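Local coordinates for protein bradyzoite surface antigen BSR4 (Toxoplasma gondii, PDB 2JKS) that is a zinc-binding surface antigen of the bradyzoite stage, from the SAG1-related (SRS) superfamily, whose precise function is not established, at residues A[40-45]-A[101-106]. Sequence-based numbering, arbitrary orientation.
Sequences MTATFE and VNWKVN
Different first torsions bring Trp103 and Phe44 together. In Trp103, CG stands anti to the carbonyl carbon (chi1 -76°), and with chi2 near a right angle the indole reaches across to strand 41-47 with its six-membered ring foremost. Phe44 has CG anti to the backbone N (chi1 -172°), which carries its phenyl ring away from residues 101-106 and leaves CB to do the touching. CZ3 and CH2, the far end of the benzo ring, share the work. CZ3 of Trp103 lies 3.7 Å from CB of Phe44, while CH2 of Trp103 packs 3.8 Å from CB of Ala42, so this end of the indole rests against two CB atoms that leave the strand on the same side. Between them the indole borders the backbone: Ala42 O approaches CZ3 of Trp103 obliquely at 3.8 Å, and the carbonyl carbon of Thr43 sits at the ring edge, near its plane. Thr43 itself sends OG1 elsewhere, to a hydrogen bond with Asp13. The contact is van der Waals packing throughout, and the long indole spans the gap: the CA atoms of Thr43 and Trp103, the nearest pair, are 8.8 Å apart. Strand 116-121, which pairs with strand 41-47 through Ala42 and Phe44, lies between strands 41-47 and 104-105 in the sheet, and its Trp118 and Leu120 also touch the indole. Val136 of strand 132-141 meets both Phe44 and Trp103, placing the contact in the buried interior between the two sheets of an SRS-domain beta sandwich.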
ATOM      1  N   MET A  40      -8.523  -0.798 -10.631  1.00 28.03           N
ATOM      2  CA  MET A  40      -8.636   0.104  -9.527  1.00 28.16           C
ATOM      3  C   MET A  40     -10.061   0.235  -9.021  1.00 27.86           C
ATOM      4  O   MET A  40     -10.294   0.900  -8.004  1.00 29.15           O
ATOM      5  CB  MET A  40      -8.124   1.481  -9.980  1.00 26.87           C
ATOM      6  CG  MET A  40      -6.597   1.527 -10.276  1.00 30.17           C
ATOM      7  SD  MET A  40      -5.630   1.274  -8.773  1.00 36.70           S
ATOM      8  CE  MET A  40      -5.364   2.960  -8.302  1.00 31.10           C
ATOM      9  N   THR A  41     -11.007  -0.379  -9.726  1.00 27.36           N
ATOM     10  CA  THR A  41     -12.413  -0.266  -9.369  1.00 27.60           C
ATOM     11  C   THR A  41     -13.051  -1.597  -9.069  1.00 28.56           C
ATOM     12  O   THR A  41     -13.058  -2.488  -9.917  1.00 29.26           O
ATOM     13  CB  THR A  41     -13.272   0.432 -10.449  1.00 28.55           C
ATOM     14  OG1 THR A  41     -12.791   1.747 -10.649  1.00 23.77           O
ATOM     15  CG2 THR A  41     -14.737   0.499 -10.009  1.00 29.96           C
ATOM     16  N   ALA A  42     -13.609  -1.718  -7.863  1.00 29.32           N
ATOM     17  CA  ALA A  42     -14.394  -2.885  -7.500  1.00 29.51           C
ATOM     18  C   ALA A  42     -15.911  -2.574  -7.519  1.00 29.32           C
ATOM     19  O   ALA A  42     -16.321  -1.461  -7.233  1.00 29.16           O
ATOM     20  CB  ALA A  42     -13.993  -3.373  -6.129  1.00 30.63           C
ATOM     21  N   THR A  43     -16.744  -3.547  -7.897  1.00 28.65           N
ATOM     22  CA  THR A  43     -18.168  -3.374  -7.692  1.00 29.28           C
ATOM     23  C   THR A  43     -18.746  -4.527  -6.891  1.00 29.78           C
ATOM     24  O   THR A  43     -18.301  -5.670  -7.032  1.00 27.71           O
ATOM     25  CB  THR A  43     -18.966  -3.141  -9.004  1.00 30.25           C
ATOM     26  OG1 THR A  43     -18.919  -4.319  -9.796  1.00 30.54           O
ATOM     27  CG2 THR A  43     -18.388  -1.981  -9.821  1.00 26.08           C
ATOM     28  N   PHE A  44     -19.760  -4.216  -6.069  1.00 29.29           N
ATOM     29  CA  PHE A  44     -20.400  -5.185  -5.184  1.00 29.61           C
ATOM     30  C   PHE A  44     -21.907  -4.988  -5.286  1.00 30.32           C
ATOM     31  O   PHE A  44     -22.403  -3.889  -5.083  1.00 29.94           O
ATOM     32  CB  PHE A  44     -19.908  -5.030  -3.729  1.00 30.15           C
ATOM     33  CG  PHE A  44     -20.389  -6.127  -2.779  1.00 29.95           C
ATOM     34  CD1 PHE A  44     -20.404  -7.460  -3.167  1.00 28.86           C
ATOM     35  CD2 PHE A  44     -20.803  -5.798  -1.481  1.00 32.15           C
ATOM     36  CE1 PHE A  44     -20.814  -8.464  -2.301  1.00 32.88           C
ATOM     37  CE2 PHE A  44     -21.217  -6.791  -0.595  1.00 28.12           C
ATOM     38  CZ  PHE A  44     -21.210  -8.140  -1.017  1.00 34.32           C
ATOM     39  N   GLU A  45     -22.612  -6.059  -5.620  1.00 30.38           N
ATOM     40  CA  GLU A  45     -24.069  -5.993  -5.726  1.00 32.12           C
ATOM     41  C   GLU A  45     -24.724  -7.072  -4.865  1.00 32.41           C
ATOM     42  O   GLU A  45     -24.193  -8.202  -4.751  1.00 34.11           O
ATOM     43  CB  GLU A  45     -24.510  -6.086  -7.179  1.00 31.21           C
ATOM     44  CG  GLU A  45     -26.011  -6.214  -7.331  1.00 34.88           C
ATOM     45  CD  GLU A  45     -26.454  -6.181  -8.785  1.00 41.70           C
ATOM     46  OE1 GLU A  45     -25.581  -6.355  -9.677  1.00 37.24           O
ATOM     47  OE2 GLU A  45     -27.687  -5.989  -9.022  1.00 45.48           O
ATOM     48  N   VAL A 101     -11.680   7.765   1.330  1.00 39.25           N
ATOM     49  CA  VAL A 101     -12.114   6.834   0.264  1.00 37.54           C
ATOM     50  C   VAL A 101     -13.202   5.930   0.810  1.00 36.58           C
ATOM     51  O   VAL A 101     -13.045   5.381   1.899  1.00 36.26           O
ATOM     52  CB  VAL A 101     -10.957   5.894  -0.298  1.00 38.80           C
ATOM     53  CG1 VAL A 101     -11.107   5.759  -1.822  1.00 38.77           C
ATOM     54  CG2 VAL A 101      -9.570   6.351   0.105  1.00 38.50           C
ATOM     55  N   ASN A 102     -14.313   5.794   0.090  1.00 35.86           N
ATOM     56  CA  ASN A 102     -15.405   4.966   0.600  1.00 35.55           C
ATOM     57  C   ASN A 102     -16.033   4.286  -0.572  1.00 34.98           C
ATOM     58  O   ASN A 102     -15.970   4.792  -1.721  1.00 34.32           O
ATOM     59  CB  ASN A 102     -16.535   5.792   1.256  1.00 37.64           C
ATOM     60  CG  ASN A 102     -16.083   6.726   2.333  1.00 40.25           C
ATOM     61  OD1 ASN A 102     -16.114   7.953   2.156  1.00 45.34           O
ATOM     62  ND2 ASN A 102     -15.737   6.176   3.479  1.00 41.81           N
ATOM     63  N   TRP A 103     -16.679   3.152  -0.288  1.00 33.55           N
ATOM     64  CA  TRP A 103     -17.593   2.540  -1.242  1.00 31.68           C
ATOM     65  C   TRP A 103     -18.726   3.530  -1.453  1.00 32.13           C
ATOM     66  O   TRP A 103     -19.116   4.215  -0.528  1.00 32.53           O
ATOM     67  CB  TRP A 103     -18.193   1.275  -0.669  1.00 29.05           C
ATOM     68  CG  TRP A 103     -17.271   0.071  -0.662  1.00 27.83           C
ATOM     69  CD1 TRP A 103     -16.391  -0.286   0.316  1.00 26.61           C
ATOM     70  CD2 TRP A 103     -17.163  -0.924  -1.684  1.00 24.70           C
ATOM     71  NE1 TRP A 103     -15.741  -1.439  -0.029  1.00 24.05           N
ATOM     72  CE2 TRP A 103     -16.209  -1.879  -1.239  1.00 24.56           C
ATOM     73  CE3 TRP A 103     -17.791  -1.115  -2.925  1.00 25.79           C
ATOM     74  CZ2 TRP A 103     -15.863  -3.049  -2.014  1.00 24.80           C
ATOM     75  CZ3 TRP A 103     -17.459  -2.242  -3.685  1.00 23.51           C
ATOM     76  CH2 TRP A 103     -16.476  -3.186  -3.231  1.00 27.33           C
ATOM     77  N   LYS A 104     -19.249   3.576  -2.668  1.00 34.02           N
ATOM     78  CA  LYS A 104     -20.297   4.508  -3.029  1.00 35.23           C
ATOM     79  C   LYS A 104     -21.487   3.726  -3.517  1.00 35.76           C
ATOM     80  O   LYS A 104     -21.363   2.906  -4.414  1.00 34.08           O
ATOM     81  CB  LYS A 104     -19.846   5.432  -4.142  1.00 35.47           C
ATOM     82  CG  LYS A 104     -18.991   6.552  -3.655  1.00 35.15           C
ATOM     83  CD  LYS A 104     -18.477   7.309  -4.812  1.00 37.75           C
ATOM     84  CE  LYS A 104     -17.522   8.421  -4.329  1.00 38.08           C
ATOM     85  NZ  LYS A 104     -17.081   9.179  -5.529  1.00 38.78           N
ATOM     86  N   VAL A 105     -22.643   4.023  -2.942  1.00 37.11           N
ATOM     87  CA  VAL A 105     -23.891   3.466  -3.462  1.00 40.17           C
ATOM     88  C   VAL A 105     -24.183   3.947  -4.916  1.00 42.03           C
ATOM     89  O   VAL A 105     -23.934   5.100  -5.296  1.00 41.14           O
ATOM     90  CB  VAL A 105     -25.068   3.706  -2.471  1.00 39.49           C
ATOM     91  CG1 VAL A 105     -25.555   5.080  -2.584  1.00 40.22           C
ATOM     92  CG2 VAL A 105     -26.186   2.702  -2.728  1.00 42.20           C
ATOM     93  N   ASN A 106     -24.646   3.037  -5.749  1.00 45.61           N
ATOM     94  CA  ASN A 106     -25.046   3.419  -7.076  1.00 49.64           C
ATOM     95  C   ASN A 106     -26.504   3.905  -6.985  1.00 52.67           C
ATOM     96  O   ASN A 106     -27.401   3.211  -6.478  1.00 53.30           O
ATOM     97  CB  ASN A 106     -24.726   2.324  -8.112  1.00 50.00           C
ATOM     98  CG  ASN A 106     -23.185   1.998  -8.183  1.00 50.61           C
ATOM     99  OD1 ASN A 106     -22.339   2.669  -7.541  1.00 52.55           O
ATOM    100  ND2 ASN A 106     -22.832   0.987  -8.973  1.00 50.01           N
TER